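Local atomic coordinates of beta-glucosidase (Saccharopolyspora erythraea D, PDB entry 5M6G), a protein that probably hydrolyses terminal, non-reducing beta-D-glucosyl residues with release of beta-D-glucose, as a member of glycosyl hydrolase family 3. Residues H232-G237 with E284-S289; E265-G270 with L301-L306; V276-W281 with I314-G319; V296-L301 with I366-R371. All coordinates share one frame; numbering follows the deposited sequence.

Contact 1 of 4, residues H232-G237 with E284-S289. With SOR (sorbitol), chain L.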
loop_
_atom_site.group_PDB
_atom_site.type_symbol
_atom_site.label_atom_id
_atom_site.label_comp_id
_atom_site.label_asym_id
_atom_site.label_seq_id
_atom_site.Cartn_x
_atom_site.Cartn_y
_atom_site.Cartn_z
ATOM N N HIS A 232 5.781 -3.081 -6.913
ATOM C CA HIS A 232 7.031 -2.518 -7.402
ATOM C C HIS A 232 7.549 -3.397 -8.548
ATOM O O HIS A 232 7.684 -4.616 -8.403
ATOM C CB HIS A 232 8.077 -2.437 -6.291
ATOM C CG HIS A 232 7.571 -1.830 -5.020
ATOM N ND1 HIS A 232 6.825 -2.538 -4.100
ATOM C CD2 HIS A 232 7.716 -0.584 -4.506
ATOM C CE1 HIS A 232 6.524 -1.751 -3.079
ATOM N NE2 HIS A 232 7.056 -0.563 -3.299
ATOM N N TYR A 233 7.844 -2.763 -9.678
ATOM C CA TYR A 233 8.249 -3.445 -10.902
ATOM C C TYR A 233 9.717 -3.867 -10.862
ATOM O O TYR A 233 10.578 -3.000 -10.748
ATOM C CB TYR A 233 8.006 -2.501 -12.103
ATOM C CG TYR A 233 8.280 -3.150 -13.438
ATOM C CD1 TYR A 233 7.285 -3.861 -14.095
ATOM C CD2 TYR A 233 9.537 -3.078 -14.028
ATOM C CE1 TYR A 233 7.534 -4.492 -15.311
ATOM C CE2 TYR A 233 9.800 -3.714 -15.249
ATOM C CZ TYR A 233 8.786 -4.411 -15.881
ATOM O OH TYR A 233 8.993 -5.041 -17.086
ATOM N N VAL A 234 10.039 -5.166 -10.948
ATOM C CA VAL A 234 9.093 -6.283 -10.957
ATOM C C VAL A 234 9.753 -7.433 -10.202
ATOM O O VAL A 234 10.978 -7.572 -10.217
ATOM C CB VAL A 234 8.679 -6.702 -12.402
ATOM C CG1 VAL A 234 9.907 -6.994 -13.270
ATOM C CG2 VAL A 234 7.715 -7.901 -12.388
ATOM N N GLY A 235 8.945 -8.239 -9.518
ATOM C CA GLY A 235 9.454 -9.369 -8.762
ATOM C C GLY A 235 9.710 -9.104 -7.299
ATOM O O GLY A 235 10.408 -9.898 -6.657
ATOM N N ASP A 236 9.180 -8.005 -6.745
ATOM C CA ASP A 236 9.458 -7.693 -5.346
ATOM C C ASP A 236 8.953 -8.794 -4.405
ATOM O O ASP A 236 9.545 -9.016 -3.345
ATOM C CB ASP A 236 8.870 -6.317 -4.981
ATOM C CG ASP A 236 7.400 -6.160 -5.374
ATOM O OD1 ASP A 236 6.877 -6.954 -6.182
ATOM O OD2 ASP A 236 6.763 -5.213 -4.877
ATOM N N GLY A 237 7.904 -9.526 -4.790
ATOM C CA GLY A 237 7.398 -10.623 -3.975
ATOM C C GLY A 237 8.140 -11.931 -4.139
ATOM O O GLY A 237 7.819 -12.929 -3.479
ATOM N N GLU A 284 20.762 -8.684 -11.008
ATOM C CA GLU A 284 20.743 -7.390 -11.692
ATOM C C GLU A 284 19.740 -6.470 -11.000
ATOM O O GLU A 284 18.556 -6.811 -10.904
ATOM C CB GLU A 284 20.370 -7.556 -13.168
ATOM C CG GLU A 284 20.224 -6.229 -13.932
ATOM C CD GLU A 284 19.536 -6.385 -15.295
ATOM O OE1 GLU A 284 19.809 -5.566 -16.200
ATOM O OE2 GLU A 284 18.727 -7.326 -15.466
ATOM N N LYS A 285 20.208 -5.304 -10.534
ATOM C CA LYS A 285 19.324 -4.340 -9.880
ATOM C C LYS A 285 18.227 -3.879 -10.831
ATOM O O LYS A 285 18.498 -3.521 -11.983
ATOM C CB LYS A 285 20.124 -3.129 -9.398
ATOM C CG LYS A 285 21.063 -3.383 -8.237
ATOM C CD LYS A 285 20.316 -3.439 -6.911
ATOM C CE LYS A 285 21.253 -3.773 -5.755
ATOM N NZ LYS A 285 20.548 -3.741 -4.421
ATOM N N LEU A 286 16.981 -3.867 -10.346
ATOM C CA LEU A 286 15.880 -3.446 -11.209
ATOM C C LEU A 286 16.069 -2.006 -11.683
ATOM O O LEU A 286 15.795 -1.691 -12.847
ATOM C CB LEU A 286 14.539 -3.619 -10.492
ATOM C CG LEU A 286 13.710 -4.828 -10.959
ATOM C CD1 LEU A 286 13.178 -4.653 -12.388
ATOM C CD2 LEU A 286 14.505 -6.123 -10.842
ATOM N N HIS A 287 16.586 -1.131 -10.811
ATOM C CA HIS A 287 16.786 0.273 -11.172
ATOM C C HIS A 287 17.893 0.489 -12.203
ATOM O O HIS A 287 18.069 1.622 -12.663
ATOM C CB HIS A 287 17.061 1.095 -9.922
ATOM C CG HIS A 287 15.809 1.475 -9.192
ATOM N ND1 HIS A 287 15.089 0.572 -8.436
ATOM C CD2 HIS A 287 15.109 2.633 -9.162
ATOM C CE1 HIS A 287 14.016 1.169 -7.946
ATOM N NE2 HIS A 287 14.004 2.420 -8.374
ATOM N N ALA A 288 18.634 -0.545 -12.581
ATOM C CA ALA A 288 19.573 -0.435 -13.695
ATOM C C ALA A 288 19.203 -1.341 -14.857
ATOM O O ALA A 288 19.990 -1.464 -15.801
ATOM C CB ALA A 288 21.005 -0.740 -13.240
ATOM N N SER A 289 18.025 -1.968 -14.829
ATOM C CA SER A 289 17.682 -2.995 -15.816
ATOM C C SER A 289 17.048 -2.331 -17.028
ATOM O O SER A 289 15.831 -2.157 -17.109
ATOM C CB SER A 289 16.760 -4.049 -15.219
ATOM O OG SER A 289 16.382 -4.984 -16.227
HETATM C C1 SOR L . 7.227 2.087 -1.643
HETATM C C2 SOR L . 6.842 3.442 -1.075
HETATM C C3 SOR L . 8.097 4.128 -0.542
HETATM C C4 SOR L . 7.738 5.314 0.349
HETATM C C5 SOR L . 8.854 5.683 1.331
HETATM C C6 SOR L . 8.266 6.613 2.388
HETATM O O1 SOR L . 6.121 1.217 -1.644
HETATM O O2 SOR L . 6.244 4.232 -2.088
HETATM O O3 SOR L . 8.858 4.568 -1.637
HETATM O O4 SOR L . 7.423 6.435 -0.453
HETATM O O5 SOR L . 9.427 4.536 1.945
HETATM O O6 SOR L . 9.108 6.669 3.521
#
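At the end of strand 229-233 of the TIM-barrel-like family 3 N-terminal domain, where the chain turns out of the sugar pocket, Leu286 packs against the backbone joining Tyr233 to Val234. Its CD1 methyl lies 3.5 Å from Tyr233 O and equally close to Val234 N, so the leucine covers a peptide group more than it meshes with side chains. That peptide is cis, as is the one before His232. The side chains meet more loosely: Leu286 CD1 is 4.1 Å from Val234 CG1, the two branches running at a slant to each other, and it also touches the Tyr233 ring at CD2. Val234 folds back so that its CB lies over one face of that ring, near the rim. The tyrosine reaches on to helix 290-300, where its OH is hydrogen-bonded to Leu292 O.

The same turn supplies a wall of the sorbitol site. His232 NE2 is hydrogen-bonded to O1 of sorbitol at 2.6 Å, at the edge of the imidazole, while at the other nitrogen His232 ND1 donates to Asp236 OD2 over 2.8 Å, only 7° out of the ring plane. Asp236 OD2 also accepts from His232 N (3.1 Å), above the carboxylate plane. This His-carboxylate pair, with two donors on one oxygen, fixes the ring's rotation and points NE2 at the ligand, which is also bound by Asp310, Lys231, Asp129 and Arg192.

Contact 2 of 4, residues E265-G270 with L301-L306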
loop_
_atom_site.group_PDB
_atom_site.type_symbol
_atom_site.label_atom_id
_atom_site.label_comp_id
_atom_site.label_asym_id
_atom_site.label_seq_id
_atom_site.Cartn_x
_atom_site.Cartn_y
_atom_site.Cartn_z
ATOM N N GLU A 265 -2.137 -6.193 -16.445
ATOM C CA GLU A 265 -3.517 -5.812 -16.160
ATOM C C GLU A 265 -3.626 -4.358 -15.719
ATOM O O GLU A 265 -4.578 -3.660 -16.089
ATOM C CB GLU A 265 -4.107 -6.720 -15.080
ATOM C CG GLU A 265 -4.834 -7.932 -15.632
ATOM C CD GLU A 265 -6.062 -7.545 -16.429
ATOM O OE1 GLU A 265 -7.051 -7.091 -15.812
ATOM O OE2 GLU A 265 -6.025 -7.688 -17.672
ATOM N N ALA A 266 -2.696 -3.896 -14.883
ATOM C CA ALA A 266 -2.765 -2.505 -14.437
ATOM C C ALA A 266 -2.590 -1.564 -15.618
ATOM O O ALA A 266 -3.285 -0.549 -15.725
ATOM C CB ALA A 266 -1.708 -2.236 -13.366
ATOM N N ILE A 267 -1.693 -1.916 -16.542
ATOM C CA ILE A 267 -1.489 -1.110 -17.743
ATOM C C ILE A 267 -2.745 -1.107 -18.610
ATOM O O ILE A 267 -3.158 -0.063 -19.123
ATOM C CB ILE A 267 -0.257 -1.629 -18.505
ATOM C CG1 ILE A 267 1.010 -1.337 -17.692
ATOM C CG2 ILE A 267 -0.175 -1.026 -19.907
ATOM C CD1 ILE A 267 2.240 -2.095 -18.179
ATOM N N ALA A 268 -3.384 -2.270 -18.773
ATOM C CA ALA A 268 -4.633 -2.330 -19.531
ATOM C C ALA A 268 -5.706 -1.430 -18.931
ATOM O O ALA A 268 -6.522 -0.859 -19.666
ATOM C CB ALA A 268 -5.137 -3.773 -19.601
ATOM N N ARG A 269 -5.726 -1.286 -17.603
ATOM C CA ARG A 269 -6.666 -0.384 -16.952
ATOM C C ARG A 269 -6.248 1.073 -17.036
ATOM O O ARG A 269 -7.000 1.943 -16.576
ATOM C CB ARG A 269 -6.850 -0.775 -15.484
ATOM C CG ARG A 269 -7.636 -2.045 -15.301
ATOM C CD ARG A 269 -7.699 -2.432 -13.832
ATOM N NE ARG A 269 -8.420 -3.683 -13.638
ATOM C CZ ARG A 269 -9.743 -3.762 -13.536
ATOM N NH1 ARG A 269 -10.480 -2.661 -13.612
ATOM N NH2 ARG A 269 -10.322 -4.937 -13.358
ATOM N N GLY A 270 -5.083 1.363 -17.606
ATOM C CA GLY A 270 -4.655 2.735 -17.784
ATOM C C GLY A 270 -3.839 3.312 -16.654
ATOM O O GLY A 270 -3.799 4.536 -16.515
ATOM N N LEU A 301 5.404 -4.260 -23.257
ATOM C CA LEU A 301 4.106 -3.997 -22.646
ATOM C C LEU A 301 3.509 -2.674 -23.096
ATOM O O LEU A 301 2.356 -2.384 -22.750
ATOM C CB LEU A 301 4.209 -4.011 -21.111
ATOM C CG LEU A 301 4.653 -5.337 -20.479
ATOM C CD1 LEU A 301 4.451 -5.363 -18.959
ATOM C CD2 LEU A 301 3.940 -6.496 -21.135
ATOM N N GLY A 302 4.265 -1.866 -23.837
ATOM C CA GLY A 302 3.742 -0.616 -24.372
ATOM C C GLY A 302 3.286 0.384 -23.332
ATOM O O GLY A 302 2.341 1.140 -23.586
ATOM N N PHE A 303 3.929 0.418 -22.166
ATOM C CA PHE A 303 3.543 1.362 -21.121
ATOM C C PHE A 303 3.936 2.782 -21.519
ATOM O O PHE A 303 5.125 3.072 -21.688
ATOM C CB PHE A 303 4.203 0.986 -19.803
ATOM C CG PHE A 303 3.880 1.932 -18.682
ATOM C CD1 PHE A 303 2.566 2.128 -18.296
ATOM C CD2 PHE A 303 4.891 2.600 -18.001
ATOM C CE1 PHE A 303 2.250 3.011 -17.252
ATOM C CE2 PHE A 303 4.591 3.473 -16.957
ATOM C CZ PHE A 303 3.264 3.676 -16.581
ATOM N N THR A 304 2.945 3.669 -21.639
ATOM C CA THR A 304 3.178 5.048 -22.064
ATOM C C THR A 304 3.179 6.038 -20.906
ATOM O O THR A 304 3.225 7.256 -21.142
ATOM C CB THR A 304 2.123 5.488 -23.082
ATOM O OG1 THR A 304 0.832 5.516 -22.453
ATOM C CG2 THR A 304 2.086 4.561 -24.269
ATOM N N GLY A 305 3.118 5.557 -19.671
ATOM C CA GLY A 305 2.973 6.417 -18.519
ATOM C C GLY A 305 4.298 6.790 -17.895
ATOM O O GLY A 305 5.359 6.700 -18.512
ATOM N N LEU A 306 4.229 7.187 -16.629
ATOM C CA LEU A 306 5.364 7.753 -15.911
ATOM C C LEU A 306 6.030 6.657 -15.085
ATOM O O LEU A 306 5.409 6.121 -14.162
ATOM C CB LEU A 306 4.872 8.890 -15.010
ATOM C CG LEU A 306 5.795 9.907 -14.342
ATOM C CD1 LEU A 306 4.920 11.013 -13.746
ATOM C CD2 LEU A 306 6.663 9.269 -13.274
#
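Ile267 and Phe303 cross at about a right angle, and Ile267 meets Leu301 in the same crosswise manner, so that one branched side chain of helix 261-268 is set against two residues of the loop after helix 290-300. The stem of the isoleucine touches the aromatic residue: CG1 of Ile267 is 3.8 Å from Phe303 CD1, approaching the ring obliquely. Beyond it, the terminal methyl Ile267 CD1 bridges the two loop residues, lying 4.0 Å from Leu301 CB and as far from Phe303 CB. The second branch points another way, with Ile267 CG2 near the carbonyl oxygen Leu301 O.

Phe303 takes its position through a first torsion of 179°, which swings the ring back over its own chain. Gly305 N then sits 3.4 Å above the ring plane, over its centre, and Leu306 O lies at the ring edge. A side chain on Gly305 would collide with Phe303 CZ. Replacing Ile267 by an alanine would probably open a gap between Leu301 and Phe303, leaving Phe303 CD1 without its aliphatic neighbour. Leu297 of helix 290-300 packs against both Ile267 and Phe303.

Helix 261-268 closes in a Schellman motif, with Gly270 at positive phi. The apolar packing joins this helix to the loop that leads from the next outer helix, 290-300, into strand 306-308, in the alternating strand-helix order of a TIM-barrel-type domain.

Contact 3 of 4, residues V276-W281 with I314-G319. With MG (magnesium ion), chain B.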
loop_
_atom_site.group_PDB
_atom_site.type_symbol
_atom_site.label_atom_id
_atom_site.label_comp_id
_atom_site.label_asym_id
_atom_site.label_seq_id
_atom_site.Cartn_x
_atom_site.Cartn_y
_atom_site.Cartn_z
ATOM N N VAL A 276 9.520 1.393 -9.854
ATOM C CA VAL A 276 10.488 0.301 -9.969
ATOM C C VAL A 276 10.890 -0.198 -8.581
ATOM O O VAL A 276 10.853 0.543 -7.593
ATOM C CB VAL A 276 11.709 0.766 -10.791
ATOM C CG1 VAL A 276 12.714 -0.383 -11.003
ATOM C CG2 VAL A 276 11.241 1.310 -12.128
ATOM N N SER A 277 11.291 -1.472 -8.499
ATOM C CA SER A 277 11.618 -2.111 -7.233
ATOM C C SER A 277 13.084 -1.933 -6.845
ATOM O O SER A 277 13.980 -1.911 -7.693
ATOM C CB SER A 277 11.312 -3.604 -7.287
ATOM O OG SER A 277 11.824 -4.243 -6.127
ATOM N N TYR A 278 13.311 -1.826 -5.531
ATOM C CA TYR A 278 14.658 -1.922 -4.973
ATOM C C TYR A 278 15.315 -3.259 -5.285
ATOM O O TYR A 278 16.547 -3.348 -5.296
ATOM C CB TYR A 278 14.627 -1.800 -3.454
ATOM C CG TYR A 278 14.355 -0.466 -2.829
ATOM C CD1 TYR A 278 14.952 0.699 -3.292
ATOM C CD2 TYR A 278 13.523 -0.388 -1.712
ATOM C CE1 TYR A 278 14.695 1.926 -2.663
ATOM C CE2 TYR A 278 13.263 0.813 -1.083
ATOM C CZ TYR A 278 13.848 1.962 -1.554
ATOM O OH TYR A 278 13.575 3.133 -0.900
ATOM N N SER A 279 14.519 -4.309 -5.477
ATOM C CA SER A 279 15.050 -5.668 -5.551
ATOM C C SER A 279 15.834 -5.879 -6.848
ATOM O O SER A 279 15.929 -4.996 -7.708
ATOM C CB SER A 279 13.916 -6.680 -5.419
ATOM O OG SER A 279 12.973 -6.538 -6.462
ATOM N N SER A 280 16.409 -7.077 -6.985
ATOM C CA SER A 280 17.165 -7.481 -8.160
ATOM C C SER A 280 16.509 -8.685 -8.821
ATOM O O SER A 280 15.727 -9.417 -8.203
ATOM C CB SER A 280 18.616 -7.839 -7.808
ATOM O OG SER A 280 19.298 -6.743 -7.227
ATOM N N TRP A 281 16.844 -8.894 -10.086
ATOM C CA TRP A 281 16.440 -10.090 -10.812
ATOM C C TRP A 281 17.719 -10.789 -11.253
ATOM O O TRP A 281 18.494 -10.230 -12.039
ATOM C CB TRP A 281 15.535 -9.768 -12.000
ATOM C CG TRP A 281 15.187 -11.002 -12.802
ATOM C CD1 TRP A 281 14.711 -12.192 -12.315
ATOM C CD2 TRP A 281 15.305 -11.174 -14.226
ATOM N NE1 TRP A 281 14.525 -13.086 -13.345
ATOM C CE2 TRP A 281 14.883 -12.488 -14.525
ATOM C CE3 TRP A 281 15.721 -10.346 -15.272
ATOM C CZ2 TRP A 281 14.866 -12.990 -15.828
ATOM C CZ3 TRP A 281 15.700 -10.849 -16.569
ATOM C CH2 TRP A 281 15.274 -12.156 -16.833
ATOM N N ILE A 314 18.328 4.847 -6.538
ATOM C CA ILE A 314 19.557 4.852 -7.334
ATOM C C ILE A 314 20.775 4.833 -6.424
ATOM O O ILE A 314 21.833 4.320 -6.806
ATOM C CB ILE A 314 19.607 6.055 -8.303
ATOM C CG1 ILE A 314 19.689 7.380 -7.543
ATOM C CG2 ILE A 314 18.407 6.048 -9.241
ATOM C CD1 ILE A 314 19.993 8.558 -8.434
ATOM N N ASP A 315 20.648 5.386 -5.213
ATOM C CA ASP A 315 21.734 5.345 -4.236
ATOM C C ASP A 315 22.193 3.923 -3.955
ATOM O O ASP A 315 23.367 3.696 -3.647
ATOM C CB ASP A 315 21.291 5.972 -2.916
ATOM C CG ASP A 315 20.680 7.337 -3.085
ATOM O OD1 ASP A 315 20.099 7.618 -4.160
ATOM O OD2 ASP A 315 20.768 8.122 -2.118
ATOM N N LYS A 316 21.278 2.965 -4.010
ATOM C CA LYS A 316 21.557 1.612 -3.563
ATOM C C LYS A 316 22.135 0.736 -4.666
ATOM O O LYS A 316 22.423 -0.439 -4.415
ATOM C CB LYS A 316 20.277 0.981 -2.992
ATOM C CG LYS A 316 19.596 1.840 -1.932
ATOM C CD LYS A 316 18.255 1.271 -1.503
ATOM C CE LYS A 316 17.453 2.306 -0.708
ATOM N NZ LYS A 316 18.080 2.714 0.580
ATOM N N LEU A 317 22.333 1.283 -5.868
ATOM C CA LEU A 317 22.818 0.472 -6.984
ATOM C C LEU A 317 24.197 -0.118 -6.707
ATOM O O LEU A 317 24.448 -1.293 -7.009
ATOM C CB LEU A 317 22.850 1.306 -8.266
ATOM C CG LEU A 317 21.489 1.602 -8.889
ATOM C CD1 LEU A 317 21.653 2.463 -10.113
ATOM C CD2 LEU A 317 20.818 0.291 -9.243
ATOM N N ASP A 318 25.112 0.678 -6.163
ATOM C CA ASP A 318 26.458 0.205 -5.872
ATOM C C ASP A 318 26.622 -0.274 -4.433
ATOM O O ASP A 318 27.746 -0.561 -4.014
ATOM C CB ASP A 318 27.489 1.297 -6.180
ATOM C CG ASP A 318 27.309 2.553 -5.339
ATOM O OD1 ASP A 318 26.603 2.513 -4.310
ATOM O OD2 ASP A 318 27.892 3.597 -5.712
ATOM N N GLY A 319 25.537 -0.333 -3.662
ATOM C CA GLY A 319 25.606 -0.796 -2.294
ATOM C C GLY A 319 26.186 0.183 -1.299
ATOM O O GLY A 319 26.331 -0.173 -0.124
HETATM MG MG MG B . 25.448 4.555 -4.077
HETATM O O HOH W 1 27.299 5.687 -3.438
#
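Neither segment is regular where the two meet: 276-281 leaves strand 273-276 and bends at Tyr278 before strand 280-281. Segment 314-319 is part of the loop before helix 325-334 and closes with a type I beta turn from Lys316 to Gly319. Their backbones stay 7.9 Å apart at the CA atoms of Tyr278 and Lys316, and the gap is spanned by these two side chains. Lys316 runs out nearly straight and then bends at its last torsion (chi4 -64°), bringing CE to 3.4 Å from Tyr278 CE1. The lysine CD lies 3.8 Å from Tyr278 CD1, so its aliphatic end crosses the ring at a slant. Tyr278 OH is hydrogen-bonded to Tyr311 O, which anchors the far end of the ring.

On the other side of the loop, a magnesium ion is bound by Asp315 O at 2.3 Å and by Asp318 OD1 at 2.4 Å. A water is a further ligand, and it donates to Asp318 OD2. Gln320 O, Asp322 O and Glu327 OE2 complete the site and tie the loop to helix 325-334. Ile314 and Leu317 both pack on that helix, Leu317 also touches Lys285 of strand 284-285, and Tyr278 itself stands beside Asp310 in the loop following strand 306-308.

Contact 4 of 4, residues V296-L301 with I366-R371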
loop_
_atom_site.group_PDB
_atom_site.type_symbol
_atom_site.label_atom_id
_atom_site.label_comp_id
_atom_site.label_asym_id
_atom_site.label_seq_id
_atom_site.Cartn_x
_atom_site.Cartn_y
_atom_site.Cartn_z
ATOM N N VAL A 296 11.104 -4.298 -21.787
ATOM C CA VAL A 296 9.887 -5.052 -21.495
ATOM C C VAL A 296 8.736 -4.132 -21.102
ATOM O O VAL A 296 7.657 -4.188 -21.699
ATOM C CB VAL A 296 10.172 -6.128 -20.427
ATOM C CG1 VAL A 296 8.891 -6.864 -20.035
ATOM C CG2 VAL A 296 11.216 -7.115 -20.966
ATOM N N LEU A 297 8.939 -3.238 -20.128
ATOM C CA LEU A 297 7.817 -2.444 -19.632
ATOM C C LEU A 297 7.371 -1.402 -20.652
ATOM O O LEU A 297 6.205 -1.372 -21.059
ATOM C CB LEU A 297 8.186 -1.777 -18.309
ATOM C CG LEU A 297 7.155 -0.772 -17.773
ATOM C CD1 LEU A 297 5.827 -1.453 -17.464
ATOM C CD2 LEU A 297 7.721 -0.133 -16.539
ATOM N N LYS A 298 8.282 -0.517 -21.058
ATOM C CA LYS A 298 7.918 0.514 -22.024
ATOM C C LYS A 298 7.719 -0.075 -23.414
ATOM O O LYS A 298 6.807 0.333 -24.142
ATOM C CB LYS A 298 8.986 1.608 -22.054
ATOM C CG LYS A 298 8.936 2.545 -20.856
ATOM C CD LYS A 298 9.923 3.689 -21.011
ATOM C CE LYS A 298 9.781 4.699 -19.878
ATOM N NZ LYS A 298 10.716 5.855 -20.075
ATOM N N GLY A 299 8.546 -1.044 -23.793
ATOM C CA GLY A 299 8.513 -1.546 -25.154
ATOM C C GLY A 299 7.471 -2.622 -25.345
ATOM O O GLY A 299 6.407 -2.380 -25.924
ATOM N N GLU A 300 7.759 -3.814 -24.821
ATOM C CA GLU A 300 6.899 -4.966 -25.070
ATOM C C GLU A 300 5.501 -4.758 -24.499
ATOM O O GLU A 300 4.503 -5.051 -25.169
ATOM C CB GLU A 300 7.538 -6.224 -24.494
ATOM C CG GLU A 300 6.688 -7.451 -24.719
ATOM C CD GLU A 300 7.205 -8.672 -23.994
ATOM O OE1 GLU A 300 8.437 -8.791 -23.818
ATOM O OE2 GLU A 300 6.362 -9.503 -23.595
ATOM N N LEU A 301 5.404 -4.260 -23.257
ATOM C CA LEU A 301 4.106 -3.997 -22.646
ATOM C C LEU A 301 3.509 -2.674 -23.096
ATOM O O LEU A 301 2.356 -2.384 -22.750
ATOM C CB LEU A 301 4.209 -4.011 -21.111
ATOM C CG LEU A 301 4.653 -5.337 -20.479
ATOM C CD1 LEU A 301 4.451 -5.363 -18.959
ATOM C CD2 LEU A 301 3.940 -6.496 -21.135
ATOM N N ILE A 366 16.064 12.213 -21.935
ATOM C CA ILE A 366 15.482 13.295 -21.141
ATOM C C ILE A 366 14.137 13.716 -21.718
ATOM O O ILE A 366 13.189 14.020 -20.978
ATOM C CB ILE A 366 16.456 14.488 -21.069
ATOM C CG1 ILE A 366 17.812 14.065 -20.495
ATOM C CG2 ILE A 366 15.836 15.655 -20.277
ATOM C CD1 ILE A 366 17.745 13.401 -19.122
ATOM N N ASP A 367 14.036 13.772 -23.050
ATOM C CA ASP A 367 12.781 14.183 -23.673
ATOM C C ASP A 367 11.700 13.136 -23.468
ATOM O O ASP A 367 10.530 13.474 -23.245
ATOM C CB ASP A 367 12.982 14.442 -25.169
ATOM C CG ASP A 367 13.685 15.761 -25.457
ATOM O OD1 ASP A 367 13.837 16.585 -24.535
ATOM O OD2 ASP A 367 14.080 15.971 -26.630
ATOM N N ASP A 368 12.063 11.855 -23.556
ATOM C CA ASP A 368 11.089 10.806 -23.285
ATOM C C ASP A 368 10.557 10.917 -21.858
ATOM O O ASP A 368 9.344 10.840 -21.628
ATOM C CB ASP A 368 11.720 9.433 -23.531
ATOM C CG ASP A 368 10.861 8.300 -23.026
ATOM O OD1 ASP A 368 9.770 8.095 -23.588
ATOM O OD2 ASP A 368 11.282 7.609 -22.075
ATOM N N ALA A 369 11.450 11.111 -20.882
ATOM C CA ALA A 369 10.999 11.226 -19.498
ATOM C C ALA A 369 10.088 12.431 -19.329
ATOM O O ALA A 369 9.053 12.354 -18.652
ATOM C CB ALA A 369 12.201 11.325 -18.556
ATOM N N ASN A 370 10.437 13.553 -19.965
ATOM C CA ASN A 370 9.610 14.745 -19.809
ATOM C C ASN A 370 8.274 14.592 -20.505
ATOM O O ASN A 370 7.250 15.030 -19.984
ATOM C CB ASN A 370 10.339 15.965 -20.335
ATOM C CG ASN A 370 11.132 16.629 -19.268
ATOM O OD1 ASN A 370 10.741 17.680 -18.760
ATOM N ND2 ASN A 370 12.225 15.988 -18.862
ATOM N N ARG A 371 8.259 13.997 -21.695
ATOM C CA ARG A 371 6.980 13.776 -22.363
ATOM C C ARG A 371 6.049 12.937 -21.494
ATOM O O ARG A 371 4.848 13.227 -21.382
ATOM C CB ARG A 371 7.224 13.102 -23.707
ATOM C CG ARG A 371 6.007 12.966 -24.582
ATOM C CD ARG A 371 6.461 12.663 -26.002
ATOM N NE ARG A 371 7.520 13.581 -26.412
ATOM C CZ ARG A 371 8.771 13.231 -26.717
ATOM N NH1 ARG A 371 9.165 11.959 -26.678
ATOM N NH2 ARG A 371 9.635 14.169 -27.080
#
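The salt bridge from Lys298 to Asp368 is the one bridge between segment 296-301, a turn of helix 290-300, and segment 366-371. At the start of that turn Val296 O accepts from Leu301 N at 2.7 Å, a wider pi-type turn. Leu297 packs on Ile267 and Phe303. Lys298 then spans the space between two segments whose nearest CA atoms, those of Lys298 and Asp368, are 10.8 Å apart. Its chain is fully extended beyond CG, and the aspartate reaches out to meet it from the opposite direction, with CG anti to its backbone N (chi1 169°). Lys298 NZ donates to Asp368 OD2 over 2.7 Å, on the syn lone pair of that oxygen.

Around this pair the charges are interleaved: Lys298 NZ has a second carboxylate in Asp337 and a bond to Gly335 O, while Asp368 also pairs with Arg365 through OD2 and with Arg372 through OD1. A methionine in place of Lys298 would probably leave Asp337 without this cation and break the link to Asp368, whose charge would then rest on the two arginines. Past Gly299, Glu300 turns to a salt bridge with Arg256 and Leu301 packs on helix 261-268.

Across the bridge, Asn370 ND2 donates a hydrogen bond to Ile366 O at 3.0 Å, from the face opposite to Asn370 N. Helix 363-379 rests its far side on helices 47-57 and 60-66, while helix 290-300 leans on helix 261-268.

In the fold
All four contacts lie in the family 3 N-terminal domain. Contacts 1 and 3 are neighbours, with centres 7 Å apart: backbone bonds join Tyr233 to Ser277 and Leu286 to Ser279, and strands 280-281 and 284-285 pair in one small sheet. Contacts 2 and 4 share Leu301, which follows helix 290-300, their centres 11 Å apart. Contact 1 closes before contact 4 opens, whereas every other pair interleaves along the chain. Tyr233 packs on Val296, linking the sugar-pocket side to the outer helices. The strands 229-233, 273-276 and 306-308 thus carry pocket and magnesium loops at one end, with helices 261-268, 290-300 and 363-379 packed outside.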